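HP0958 (Helicobacter pylori, PDB 3NA7) probably acts in flagellar biogenesis as an export chaperone and post-transcriptional regulator, pairing a kinked antiparallel coiled-coil hairpin with a zinc-ribbon domain. Local coordinates at residues A[87-90]-A[91-94]; A[124-127]-A[128-132]. All blocks are in the same frame, centred on the assembly; numbering follows the deposited sequence.

Contact 1: residues A[87-90]-A[91-94]; sequences KSER and ELRS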
loop_
_atom_site.group_PDB
_atom_site.type_symbol
_atom_site.label_atom_id
_atom_site.label_comp_id
_atom_site.label_asym_id
_atom_site.label_seq_id
_atom_site.Cartn_x
_atom_site.Cartn_y
_atom_site.Cartn_z
ATOM N N LYS A 87 40.409 -32.406 52.043
ATOM C CA LYS A 87 41.131 -31.656 53.083
ATOM C C LYS A 87 40.806 -32.258 54.450
ATOM O O LYS A 87 41.681 -32.797 55.129
ATOM C CB LYS A 87 40.719 -30.177 53.091
ATOM C CG LYS A 87 41.845 -29.177 53.359
ATOM C CD LYS A 87 41.294 -27.745 53.428
ATOM C CE LYS A 87 40.570 -27.337 52.140
ATOM N NZ LYS A 87 39.876 -26.029 52.300
ATOM N N SER A 88 39.531 -32.165 54.829
ATOM C CA SER A 88 39.057 -32.536 56.160
ATOM C C SER A 88 37.695 -33.245 56.058
ATOM O O SER A 88 37.620 -34.418 55.646
ATOM C CB SER A 88 38.960 -31.280 57.051
ATOM O OG SER A 88 38.139 -30.266 56.462
ATOM N N GLU A 89 36.638 -32.521 56.447
ATOM C CA GLU A 89 35.234 -32.931 56.294
ATOM C C GLU A 89 34.373 -31.853 56.939
ATOM O O GLU A 89 33.215 -32.070 57.321
ATOM C CB GLU A 89 34.938 -34.318 56.875
ATOM C CG GLU A 89 33.939 -35.140 56.052
ATOM C CD GLU A 89 32.477 -34.802 56.339
ATOM O OE1 GLU A 89 31.777 -35.684 56.885
ATOM O OE2 GLU A 89 32.023 -33.670 56.023
ATOM N N ARG A 90 34.963 -30.673 57.060
ATOM C CA ARG A 90 34.162 -29.467 57.164
ATOM C C ARG A 90 33.446 -29.339 55.807
ATOM O O ARG A 90 32.211 -29.218 55.736
ATOM C CB ARG A 90 35.051 -28.236 57.418
ATOM C CG ARG A 90 36.220 -28.439 58.409
ATOM C CD ARG A 90 35.781 -28.277 59.865
ATOM N NE ARG A 90 36.767 -28.795 60.812
ATOM C CZ ARG A 90 37.900 -28.176 61.153
ATOM N NH1 ARG A 90 38.217 -26.995 60.622
ATOM N NH2 ARG A 90 38.727 -28.749 62.028
ATOM N N GLU A 91 34.239 -29.462 54.741
ATOM C CA GLU A 91 33.888 -28.944 53.416
ATOM C C GLU A 91 33.102 -29.862 52.485
ATOM O O GLU A 91 32.448 -29.381 51.563
ATOM C CB GLU A 91 35.122 -28.328 52.730
ATOM C CG GLU A 91 36.062 -27.549 53.693
ATOM C CD GLU A 91 35.349 -26.555 54.666
ATOM O OE1 GLU A 91 34.105 -26.327 54.582
ATOM O OE2 GLU A 91 36.065 -25.998 55.542
ATOM N N LEU A 92 33.138 -31.167 52.723
ATOM C CA LEU A 92 32.253 -32.077 51.987
ATOM C C LEU A 92 30.757 -31.669 51.943
ATOM O O LEU A 92 30.129 -31.742 50.872
ATOM C CB LEU A 92 32.388 -33.513 52.475
ATOM C CG LEU A 92 33.183 -34.351 51.487
ATOM C CD1 LEU A 92 32.989 -35.848 51.735
ATOM C CD2 LEU A 92 32.784 -33.961 50.061
ATOM N N ARG A 93 30.192 -31.260 53.080
ATOM C CA ARG A 93 28.816 -30.752 53.104
ATOM C C ARG A 93 28.750 -29.386 52.406
ATOM O O ARG A 93 27.798 -29.105 51.677
ATOM C CB ARG A 93 28.270 -30.662 54.534
ATOM C CG ARG A 93 28.094 -32.007 55.241
ATOM C CD ARG A 93 27.071 -31.926 56.395
ATOM N NE ARG A 93 27.677 -31.906 57.730
ATOM C CZ ARG A 93 28.161 -30.824 58.345
ATOM N NH1 ARG A 93 28.138 -29.633 57.759
ATOM N NH2 ARG A 93 28.683 -30.935 59.558
ATOM N N SER A 94 29.779 -28.563 52.631
ATOM C CA SER A 94 29.910 -27.231 52.043
ATOM C C SER A 94 29.995 -27.284 50.514
ATOM O O SER A 94 29.254 -26.582 49.809
ATOM C CB SER A 94 31.147 -26.543 52.632
ATOM O OG SER A 94 31.580 -25.470 51.819
#
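The far bend of the antiparallel coiled-coil hairpin brings Glu89 and Arg90 against Glu91 and Leu92, where the loop after helix 24-85 runs into helix 91-171. An ST turn shapes the loop: the backbone N of Arg90 donates to Ser88 OG at 3.3 Å, a long but fairly straight bond (162° at the hydrogen). Beyond it, Glu91 folds back over its predecessor. CG lies beside the backbone N of Glu91 and the chain bends at chi2 (-47°), which carries the carboxylate onto the start of the Arg90 side chain. There OE2 of Glu91 comes to 3.1 Å from CB of Arg90, while Glu91 OE1 sits 3.3 Å from Arg90 C. The guanidinium extends away from this fold, its plane turned 78° against the carboxylate, and Arg90 NH1 stays 5.6 Å from Glu91 OE2, so the two adjacent charges form no salt bridge. Glu89 sets out away from the helix but bends at chi2, and its OE2 reaches back to lie 3.6 Å from CB of Leu92, the two side chains crossing at about a right angle. That oxygen is covered here and has no polar partner in the model. Opposite charges stand near but apart on two other pairs: Lys87 NZ is 5.0 Å from Glu91 OE2, and Glu89 OE2 is equally distant from Arg93 NE. The junction is thus a mostly exposed one: no hydrogen bond across it fixes these side chains, crystal neighbours touching Arg90, Glu91, Leu92 and Arg93 may influence their conformation, and the loosely matched charges probably contribute only a diffuse attraction.

Contact 2: residues A[124-127]-A[128-132]; sequences SEKQ and EDLKK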
loop_
_atom_site.group_PDB
_atom_site.type_symbol
_atom_site.label_atom_id
_atom_site.label_comp_id
_atom_site.label_asym_id
_atom_site.label_seq_id
_atom_site.Cartn_x
_atom_site.Cartn_y
_atom_site.Cartn_z
ATOM N N SER A 124 10.203 -21.532 12.103
ATOM C CA SER A 124 10.470 -22.346 10.917
ATOM C C SER A 124 9.177 -22.991 10.386
ATOM O O SER A 124 9.006 -23.110 9.165
ATOM C CB SER A 124 11.511 -23.436 11.202
ATOM O OG SER A 124 12.765 -22.872 11.528
ATOM N N GLU A 125 8.283 -23.405 11.298
ATOM C CA GLU A 125 6.950 -23.865 10.906
ATOM C C GLU A 125 6.153 -22.761 10.226
ATOM O O GLU A 125 5.485 -23.010 9.218
ATOM C CB GLU A 125 6.156 -24.402 12.095
ATOM C CG GLU A 125 6.533 -25.797 12.514
ATOM C CD GLU A 125 6.164 -26.107 13.977
ATOM O OE1 GLU A 125 6.918 -26.877 14.613
ATOM O OE2 GLU A 125 5.144 -25.581 14.495
ATOM N N LYS A 126 6.226 -21.543 10.776
ATOM C CA LYS A 126 5.520 -20.415 10.179
ATOM C C LYS A 126 6.081 -20.093 8.793
ATOM O O LYS A 126 5.323 -19.798 7.876
ATOM C CB LYS A 126 5.557 -19.177 11.083
ATOM C CG LYS A 126 4.939 -17.918 10.475
ATOM C CD LYS A 126 3.423 -18.115 10.263
ATOM C CE LYS A 126 2.743 -16.836 9.818
ATOM N NZ LYS A 126 1.303 -17.099 9.652
ATOM N N GLN A 127 7.397 -20.173 8.653
ATOM C CA GLN A 127 8.041 -20.012 7.358
ATOM C C GLN A 127 7.526 -21.028 6.315
ATOM O O GLN A 127 7.287 -20.648 5.154
ATOM C CB GLN A 127 9.550 -20.123 7.484
ATOM C CG GLN A 127 10.205 -18.937 8.191
ATOM C CD GLN A 127 11.696 -19.123 8.304
ATOM O OE1 GLN A 127 12.165 -20.210 8.650
ATOM N NE2 GLN A 127 12.463 -18.096 7.930
ATOM N N GLU A 128 7.395 -22.297 6.715
ATOM C CA GLU A 128 6.888 -23.360 5.811
ATOM C C GLU A 128 5.449 -23.052 5.394
ATOM O O GLU A 128 5.119 -23.131 4.215
ATOM C CB GLU A 128 6.988 -24.767 6.414
ATOM C CG GLU A 128 8.414 -25.215 6.826
ATOM C CD GLU A 128 9.350 -25.531 5.644
ATOM O OE1 GLU A 128 8.896 -25.597 4.465
ATOM O OE2 GLU A 128 10.552 -25.734 5.919
ATOM N N ASP A 129 4.617 -22.655 6.355
ATOM C CA ASP A 129 3.275 -22.129 6.060
ATOM C C ASP A 129 3.236 -21.053 4.987
ATOM O O ASP A 129 2.564 -21.203 3.969
ATOM C CB ASP A 129 2.671 -21.510 7.305
ATOM C CG ASP A 129 1.595 -22.340 7.891
ATOM O OD1 ASP A 129 0.508 -22.415 7.244
ATOM O OD2 ASP A 129 1.832 -22.874 9.009
ATOM N N LEU A 130 3.915 -19.948 5.264
ATOM C CA LEU A 130 4.004 -18.826 4.357
ATOM C C LEU A 130 4.458 -19.261 2.942
ATOM O O LEU A 130 3.969 -18.749 1.940
ATOM C CB LEU A 130 4.983 -17.780 4.916
ATOM C CG LEU A 130 4.537 -17.035 6.191
ATOM C CD1 LEU A 130 5.753 -16.306 6.845
ATOM C CD2 LEU A 130 3.366 -16.079 5.909
ATOM N N LYS A 131 5.403 -20.191 2.893
ATOM C CA LYS A 131 5.969 -20.682 1.636
ATOM C C LYS A 131 4.869 -21.384 0.850
ATOM O O LYS A 131 4.671 -21.104 -0.305
ATOM C CB LYS A 131 7.162 -21.616 1.929
ATOM C CG LYS A 131 8.031 -21.979 0.749
ATOM C CD LYS A 131 9.261 -22.807 1.195
ATOM C CE LYS A 131 8.826 -24.155 1.717
ATOM N NZ LYS A 131 9.951 -25.080 1.910
ATOM N N LYS A 132 4.114 -22.264 1.491
ATOM C CA LYS A 132 2.939 -22.824 0.837
ATOM C C LYS A 132 1.923 -21.767 0.369
ATOM O O LYS A 132 1.367 -21.871 -0.714
ATOM C CB LYS A 132 2.275 -23.875 1.727
ATOM C CG LYS A 132 3.063 -25.171 1.797
ATOM C CD LYS A 132 2.206 -26.318 2.332
ATOM C CE LYS A 132 3.062 -27.348 3.055
ATOM N NZ LYS A 132 2.291 -28.584 3.359
#
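Both 124-127 and 128-132 belong to one unbroken run of alpha-helix within helix 91-171, and four successive i to i+4 bonds join them. Glu128 N, Asp129 N, Leu130 N and Lys131 N donate in turn to the carbonyl O of Ser124, Glu125, Lys126 and Gln127. The bond from Leu130 N to Lys126 O is 3.0 Å long and almost straight at the hydrogen (179°), whereas that from Lys131 N to Gln127 O is more bent (147°). One turn apart, Lys126 and Leu130 make an aliphatic contact: the lysine bends at chi2 (65°), bringing its CE within 4.0 Å of Leu130 CD2. Leu130 CG also rests 3.3 Å from Lys126 O. On another face of the helix, Glu128 holds CG beside its own backbone N, 3.2 Å from Ser124 O; the bend at chi2 then turns the carboxylate toward Lys131, whose NZ meets Glu128 OE1 at 2.8 Å in a salt bridge, on the syn side and somewhat out of the carboxylate plane. Leu130 turns its buried side chain onto Ile48 and Leu51 of helix 24-85, and Lys126 also touches Leu51. Gln127 hydrogen-bonds to the same helix, OE1 to Lys55 and NE2 to Ile48 O and Glu52. The helix is therefore two-faced: leucine packs on, and the amide hydrogen-bonds to, the partner helix, while the glutamate-lysine pair probably offsets its own charges on an exposed flank.

How the contacts relate
Contact 1 comes first along the chain, spanning the loop and the first turn of helix 91-171, the returning arm of the coiled-coil hairpin; contact 2 follows, wholly within that helix. Their centres are 56 Å apart and their nearest atoms about 42 Å. The 87-94 region lies at the remote end of the hairpin, 71 Å from the centre of the chain, where the chain reverses after helix 24-85; a magnesium ion is bound about 9 Å from the Leu92 side chain. The 124-132 region lies 23 Å from that centre, packed along helix 24-85. One contact thus belongs to the reversal, the other to the paired arms.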